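Long-range contacts in oxysterol-binding protein homolog 3 (Saccharomyces cerevisiae, PDB 4IC4), which carries lipids in a hydrophobic pocket and moves them between membranes through the cytosol, coupling directional transport to phosphoinositides and helping maintain the intracellular distribution of sterols: residues 161-166 against 184-189; 194-199 against 221-226. One frame throughout, in Å; residues are numbered along the deposited sequence.

Contact 1 of 2, residues 161-166 against 184-189; sequences ECSYTV and ILRLKF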
loop_
_atom_site.group_PDB
_atom_site.type_symbol
_atom_site.label_atom_id
_atom_site.label_comp_id
_atom_site.label_asym_id
_atom_site.label_seq_id
_atom_site.Cartn_x
_atom_site.Cartn_y
_atom_site.Cartn_z
ATOM N N GLU A 161 -9.040 13.098 -5.688
ATOM C CA GLU A 161 -9.137 12.389 -4.424
ATOM C C GLU A 161 -9.307 10.921 -4.753
ATOM O O GLU A 161 -9.741 10.566 -5.852
ATOM C CB GLU A 161 -10.305 12.898 -3.577
ATOM C CG GLU A 161 -11.672 12.760 -4.211
ATOM C CD GLU A 161 -12.779 13.177 -3.265
ATOM O OE1 GLU A 161 -12.702 14.294 -2.708
ATOM O OE2 GLU A 161 -13.728 12.387 -3.080
ATOM N N CYS A 162 -8.952 10.062 -3.807
ATOM C CA CYS A 162 -9.049 8.632 -4.028
ATOM C C CYS A 162 -9.516 7.921 -2.768
ATOM O O CYS A 162 -9.059 8.231 -1.669
ATOM C CB CYS A 162 -7.682 8.090 -4.453
ATOM S SG CYS A 162 -7.716 6.415 -5.122
ATOM N N SER A 163 -10.445 6.984 -2.936
ATOM C CA SER A 163 -10.976 6.199 -1.830
ATOM C C SER A 163 -10.660 4.734 -2.118
ATOM O O SER A 163 -10.592 4.313 -3.278
ATOM C CB SER A 163 -12.484 6.405 -1.712
ATOM O OG SER A 163 -13.134 6.009 -2.907
ATOM N N TYR A 164 -10.469 3.957 -1.059
ATOM C CA TYR A 164 -10.115 2.557 -1.217
ATOM C C TYR A 164 -10.479 1.773 0.031
ATOM O O TYR A 164 -10.114 2.155 1.135
ATOM C CB TYR A 164 -8.603 2.480 -1.475
ATOM C CG TYR A 164 -8.006 1.145 -1.902
ATOM C CD1 TYR A 164 -8.725 0.232 -2.690
ATOM C CD2 TYR A 164 -6.656 0.870 -1.641
ATOM C CE1 TYR A 164 -8.102 -0.907 -3.212
ATOM C CE2 TYR A 164 -6.030 -0.258 -2.154
ATOM C CZ TYR A 164 -6.751 -1.139 -2.943
ATOM O OH TYR A 164 -6.097 -2.225 -3.485
ATOM N N THR A 165 -11.232 0.696 -0.151
ATOM C CA THR A 165 -11.612 -0.196 0.942
ATOM C C THR A 165 -10.998 -1.505 0.476
ATOM O O THR A 165 -11.408 -2.061 -0.548
ATOM C CB THR A 165 -13.140 -0.326 1.079
ATOM O OG1 THR A 165 -13.691 0.941 1.469
ATOM C CG2 THR A 165 -13.484 -1.365 2.128
ATOM N N VAL A 166 -10.021 -2.006 1.222
ATOM C CA VAL A 166 -9.324 -3.198 0.780
ATOM C C VAL A 166 -9.083 -4.299 1.802
ATOM O O VAL A 166 -8.864 -4.047 2.990
ATOM C CB VAL A 166 -7.971 -2.782 0.179
ATOM C CG1 VAL A 166 -7.133 -2.081 1.246
ATOM C CG2 VAL A 166 -7.233 -3.979 -0.355
ATOM N N ILE A 184 -11.910 -2.070 -4.886
ATOM C CA ILE A 184 -11.748 -1.174 -6.018
ATOM C C ILE A 184 -11.189 0.180 -5.608
ATOM O O ILE A 184 -11.680 0.808 -4.672
ATOM C CB ILE A 184 -13.098 -0.947 -6.736
ATOM C CG1 ILE A 184 -13.644 -2.282 -7.244
ATOM C CG2 ILE A 184 -12.917 0.026 -7.891
ATOM C CD1 ILE A 184 -14.981 -2.171 -7.938
ATOM N N LEU A 185 -10.139 0.615 -6.292
ATOM C CA LEU A 185 -9.578 1.929 -6.013
ATOM C C LEU A 185 -10.445 2.882 -6.823
ATOM O O LEU A 185 -10.582 2.723 -8.038
ATOM C CB LEU A 185 -8.122 2.027 -6.472
ATOM C CG LEU A 185 -7.103 1.183 -5.710
ATOM C CD1 LEU A 185 -7.194 -0.259 -6.188
ATOM C CD2 LEU A 185 -5.699 1.725 -5.948
ATOM N N ARG A 186 -11.029 3.861 -6.145
ATOM C CA ARG A 186 -11.906 4.823 -6.795
ATOM C C ARG A 186 -11.284 6.206 -6.822
ATOM O O ARG A 186 -11.221 6.893 -5.798
ATOM C CB ARG A 186 -13.253 4.876 -6.073
ATOM C CG ARG A 186 -13.966 3.531 -5.992
ATOM C CD ARG A 186 -15.278 3.638 -5.229
ATOM N NE ARG A 186 -15.912 2.335 -5.041
ATOM C CZ ARG A 186 -16.413 1.594 -6.024
ATOM N NH1 ARG A 186 -16.359 2.025 -7.278
ATOM N NH2 ARG A 186 -16.965 0.419 -5.756
ATOM N N LEU A 187 -10.838 6.607 -8.006
ATOM C CA LEU A 187 -10.215 7.902 -8.207
ATOM C C LEU A 187 -11.220 8.885 -8.796
ATOM O O LEU A 187 -11.980 8.539 -9.699
ATOM C CB LEU A 187 -9.029 7.758 -9.161
ATOM C CG LEU A 187 -8.408 9.032 -9.733
ATOM C CD1 LEU A 187 -7.722 9.815 -8.627
ATOM C CD2 LEU A 187 -7.418 8.658 -10.831
ATOM N N LYS A 188 -11.225 10.100 -8.268
ATOM C CA LYS A 188 -12.109 11.149 -8.763
ATOM C C LYS A 188 -11.323 12.418 -9.054
ATOM O O LYS A 188 -10.564 12.896 -8.212
ATOM C CB LYS A 188 -13.197 11.484 -7.737
ATOM C CG LYS A 188 -13.994 12.736 -8.098
ATOM C CD LYS A 188 -14.977 13.129 -7.010
ATOM C CE LYS A 188 -15.689 14.424 -7.368
ATOM N NZ LYS A 188 -16.609 14.860 -6.285
ATOM N N PHE A 189 -11.495 12.950 -10.258
ATOM C CA PHE A 189 -10.856 14.205 -10.641
ATOM C C PHE A 189 -11.740 15.294 -10.034
ATOM O O PHE A 189 -12.929 15.362 -10.334
ATOM C CB PHE A 189 -10.855 14.370 -12.164
ATOM C CG PHE A 189 -9.702 13.710 -12.861
ATOM C CD1 PHE A 189 -8.881 12.803 -12.196
ATOM C CD2 PHE A 189 -9.439 13.994 -14.201
ATOM C CE1 PHE A 189 -7.817 12.189 -12.859
ATOM C CE2 PHE A 189 -8.382 13.387 -14.868
ATOM C CZ PHE A 189 -7.568 12.484 -14.198
HETATM O O HOH W 1 -14.890 15.966 -4.076
HETATM O O HOH W 2 -13.489 8.802 -4.897
HETATM O O HOH W 3 -13.017 0.592 -2.474
#
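Segments 161-166 and 184-189 run antiparallel, their axes 4.8 Å apart at closest, with E161–K188 and S163–R186 as hydrogen-bonded pairs and C162–L187 as the non-hydrogen-bonded pair between them. Both hydrogen-bonded pairs exchange two backbone bonds, the straightest running from R186 N to S163 O (2.9 Å, 173° at the hydrogen). Further along, direct bonding gives way to a water that accepts from T165 N and donates to I184 O.

On the buried face, Y164 and L185 form the main apolar contact. L185 lays its CG over one face of the Y164 ring, 3.5 Å from the centroid, in a CH-pi contact, while V166 CB, from the tyrosine's own strand, lies over the rim of the opposite face. The ring swings over to its neighbour because CG stands anti to the backbone N (chi1 -170°); its CD1 edge then faces I184 O. C162 SG lies on this same face, 3.6 Å from R186 O.

The two strands are the arms of a beta hairpin, 160-172 with 177-189, in the curved antiparallel wall of the OSBP-related domain's beta barrel.

The other face is largely polar. S163 OG sits against the aliphatic root of R186, 3.4 Å from its CB, and the arginine then runs extended away from this partner to a salt bridge with E197 on the next strand. E161 and K188 lie side by side, E161 CG 4.0 Å from K188 CB. Their charged ends do not touch: a water accepts from K188 NZ at 3.0 Å and donates weakly to E161 OE1.

Contact 2 of 2, residues 194-199 against 221-226; sequences ELFEWT and FEVHSS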
loop_
_atom_site.group_PDB
_atom_site.type_symbol
_atom_site.label_atom_id
_atom_site.label_comp_id
_atom_site.label_asym_id
_atom_site.label_seq_id
_atom_site.Cartn_x
_atom_site.Cartn_y
_atom_site.Cartn_z
ATOM N N GLU A 194 -14.471 13.501 -13.457
ATOM C CA GLU A 194 -14.255 12.228 -14.138
ATOM C C GLU A 194 -13.782 11.197 -13.120
ATOM O O GLU A 194 -12.932 11.489 -12.278
ATOM C CB GLU A 194 -13.221 12.360 -15.265
ATOM C CG GLU A 194 -13.010 11.058 -16.044
ATOM C CD GLU A 194 -12.107 11.206 -17.263
ATOM O OE1 GLU A 194 -11.892 10.193 -17.962
ATOM O OE2 GLU A 194 -11.608 12.320 -17.530
ATOM N N LEU A 195 -14.340 9.995 -13.201
ATOM C CA LEU A 195 -13.986 8.927 -12.272
ATOM C C LEU A 195 -13.203 7.816 -12.953
ATOM O O LEU A 195 -13.408 7.524 -14.131
ATOM C CB LEU A 195 -15.250 8.320 -11.654
ATOM C CG LEU A 195 -16.273 9.267 -11.026
ATOM C CD1 LEU A 195 -17.455 8.454 -10.504
ATOM C CD2 LEU A 195 -15.628 10.064 -9.901
ATOM N N PHE A 196 -12.297 7.202 -12.201
ATOM C CA PHE A 196 -11.498 6.090 -12.701
ATOM C C PHE A 196 -11.564 5.009 -11.635
ATOM O O PHE A 196 -11.530 5.303 -10.442
ATOM C CB PHE A 196 -10.045 6.513 -12.912
ATOM C CG PHE A 196 -9.870 7.573 -13.956
ATOM C CD1 PHE A 196 -9.632 7.232 -15.285
ATOM C CD2 PHE A 196 -9.958 8.915 -13.610
ATOM C CE1 PHE A 196 -9.483 8.224 -16.257
ATOM C CE2 PHE A 196 -9.812 9.914 -14.573
ATOM C CZ PHE A 196 -9.573 9.566 -15.897
ATOM N N GLU A 197 -11.664 3.759 -12.062
ATOM C CA GLU A 197 -11.734 2.646 -11.129
ATOM C C GLU A 197 -10.898 1.473 -11.607
ATOM O O GLU A 197 -10.729 1.259 -12.810
ATOM C CB GLU A 197 -13.185 2.186 -10.956
ATOM C CG GLU A 197 -14.104 3.202 -10.306
ATOM C CD GLU A 197 -15.558 2.764 -10.331
ATOM O OE1 GLU A 197 -15.848 1.638 -9.876
ATOM O OE2 GLU A 197 -16.410 3.545 -10.804
ATOM N N TRP A 198 -10.357 0.723 -10.654
ATOM C CA TRP A 198 -9.572 -0.453 -10.972
ATOM C C TRP A 198 -9.293 -1.255 -9.714
ATOM O O TRP A 198 -9.374 -0.735 -8.599
ATOM C CB TRP A 198 -8.253 -0.067 -11.667
ATOM C CG TRP A 198 -7.197 0.554 -10.791
ATOM C CD1 TRP A 198 -6.205 -0.098 -10.111
ATOM C CD2 TRP A 198 -7.006 1.950 -10.537
ATOM N NE1 TRP A 198 -5.406 0.810 -9.452
ATOM C CE2 TRP A 198 -5.876 2.073 -9.696
ATOM C CE3 TRP A 198 -7.682 3.111 -10.938
ATOM C CZ2 TRP A 198 -5.405 3.314 -9.248
ATOM C CZ3 TRP A 198 -7.212 4.347 -10.493
ATOM C CH2 TRP A 198 -6.084 4.436 -9.655
ATOM N N THR A 199 -9.022 -2.539 -9.912
ATOM C CA THR A 199 -8.666 -3.441 -8.824
ATOM C C THR A 199 -7.189 -3.719 -9.066
ATOM O O THR A 199 -6.783 -3.961 -10.203
ATOM C CB THR A 199 -9.461 -4.762 -8.901
ATOM O OG1 THR A 199 -10.838 -4.504 -8.608
ATOM C CG2 THR A 199 -8.920 -5.779 -7.905
ATOM N N PHE A 221 -5.299 -6.678 -15.968
ATOM C CA PHE A 221 -6.296 -5.902 -15.239
ATOM C C PHE A 221 -6.620 -4.657 -16.054
ATOM O O PHE A 221 -5.842 -4.260 -16.926
ATOM C CB PHE A 221 -5.807 -5.548 -13.821
ATOM C CG PHE A 221 -4.918 -4.339 -13.745
ATOM C CD1 PHE A 221 -5.435 -3.108 -13.348
ATOM C CD2 PHE A 221 -3.559 -4.439 -14.016
ATOM C CE1 PHE A 221 -4.608 -1.994 -13.215
ATOM C CE2 PHE A 221 -2.721 -3.332 -13.889
ATOM C CZ PHE A 221 -3.244 -2.107 -13.488
ATOM N N GLU A 222 -7.775 -4.059 -15.792
ATOM C CA GLU A 222 -8.182 -2.884 -16.543
ATOM C C GLU A 222 -8.538 -1.687 -15.676
ATOM O O GLU A 222 -8.962 -1.826 -14.529
ATOM C CB GLU A 222 -9.381 -3.219 -17.441
ATOM C CG GLU A 222 -9.182 -4.438 -18.332
ATOM C CD GLU A 222 -10.261 -4.569 -19.393
ATOM O OE1 GLU A 222 -11.456 -4.501 -19.042
ATOM O OE2 GLU A 222 -9.912 -4.745 -20.581
ATOM N N VAL A 223 -8.346 -0.504 -16.245
ATOM C CA VAL A 223 -8.685 0.741 -15.582
ATOM C C VAL A 223 -9.839 1.286 -16.408
ATOM O O VAL A 223 -9.755 1.334 -17.635
ATOM C CB VAL A 223 -7.521 1.744 -15.619
ATOM C CG1 VAL A 223 -7.969 3.082 -15.047
ATOM C CG2 VAL A 223 -6.343 1.192 -14.833
ATOM N N HIS A 224 -10.915 1.686 -15.744
ATOM C CA HIS A 224 -12.084 2.202 -16.445
ATOM C C HIS A 224 -12.433 3.626 -16.053
ATOM O O HIS A 224 -12.399 3.989 -14.878
ATOM C CB HIS A 224 -13.283 1.287 -16.187
ATOM C CG HIS A 224 -13.132 -0.082 -16.771
ATOM N ND1 HIS A 224 -13.207 -0.326 -18.126
ATOM C CD2 HIS A 224 -12.882 -1.278 -16.188
ATOM C CE1 HIS A 224 -13.012 -1.613 -18.352
ATOM N NE2 HIS A 224 -12.812 -2.212 -17.192
ATOM N N SER A 225 -12.771 4.431 -17.056
ATOM C CA SER A 225 -13.144 5.818 -16.846
ATOM C C SER A 225 -14.649 5.979 -16.977
ATOM O O SER A 225 -15.290 5.279 -17.762
ATOM C CB SER A 225 -12.463 6.714 -17.879
ATOM O OG SER A 225 -13.096 7.980 -17.927
ATOM N N SER A 226 -15.211 6.906 -16.209
ATOM C CA SER A 226 -16.643 7.159 -16.266
ATOM C C SER A 226 -17.033 7.710 -17.637
ATOM O O SER A 226 -18.216 7.776 -17.969
ATOM C CB SER A 226 -17.052 8.149 -15.170
ATOM O OG SER A 226 -16.316 9.360 -15.260
HETATM O O HOH W 4 -15.194 4.637 -13.458
HETATM O O HOH W 5 -9.471 -3.609 -12.554
#
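Three aromatic rings line one side of this strand pair, F196 and W198 from 195-199 and F221 from 221-225, and each meets its partners obliquely. W198 and F221 lie side by side and point the same way, the planes of the indole five-membered ring and the phenyl ring inclined at 47°, with W198 CD1 4.0 Å from F221 CE1. F221 also brings CD1 to T199 O. Next to them V223 runs alongside W198, its CG2 3.9 Å from W198 CB and its CG1 near CE3 of the indole. The F196 ring meets S225 instead, CE1 3.7 Å from S225 CB.

The backbones form an antiparallel ladder in the beta barrel of the OSBP-related domain. E197 and H224 make a hydrogen-bonded pair, each backbone N donating to the other's O, and F196 with S225 is the adjacent non-hydrogen-bonded pair. At the other side of E197–H224, a water links T199 N to E222 O.

Where the strands give way to loop, serine hydroxyls take over. S226 OG accepts from L195 N at 2.9 Å in an almost straight bond, and S226 N donates back to L195 O. E194 stretches out fully, CG anti to the backbone N (chi1 -178°), and OE1 accepts the hydrogen bond from S225 OG on its anti lone pair, at a short 2.5 Å. S225 OG is also bonded to K227 N. An alanine in place of E194 would remove that acceptor and would probably leave the hydroxyl of buried S225 without a mate for its proton and freer to turn.

W198 packs against V98, F101 and A102 of helix 94-104, while strands 177-189 and 230-235 flank the pair, bonded through F196 and W198 to the former and through F221 and V223 to the latter.

Following the chain, strand 160-172 turns back into 177-189, and contact 1 closes this hairpin across the 17 residues between its segments. A short turn then leads into 195-199, and contact 2 closes a second loop when 214-225 returns beside it, with strand 203-206 on the way. The contacts follow in series, neither nesting nor crossing, their centres about 10 Å apart. Between them K188 CB packs 3.6 Å from L195 CD2, and F189 packs against F196. Contact 1 joins 160-172 to 177-189 and contact 2 joins 195-199 to 214-225; with the 177-189/195-199 pairing between them, four strands stand side by side in the barrel wall.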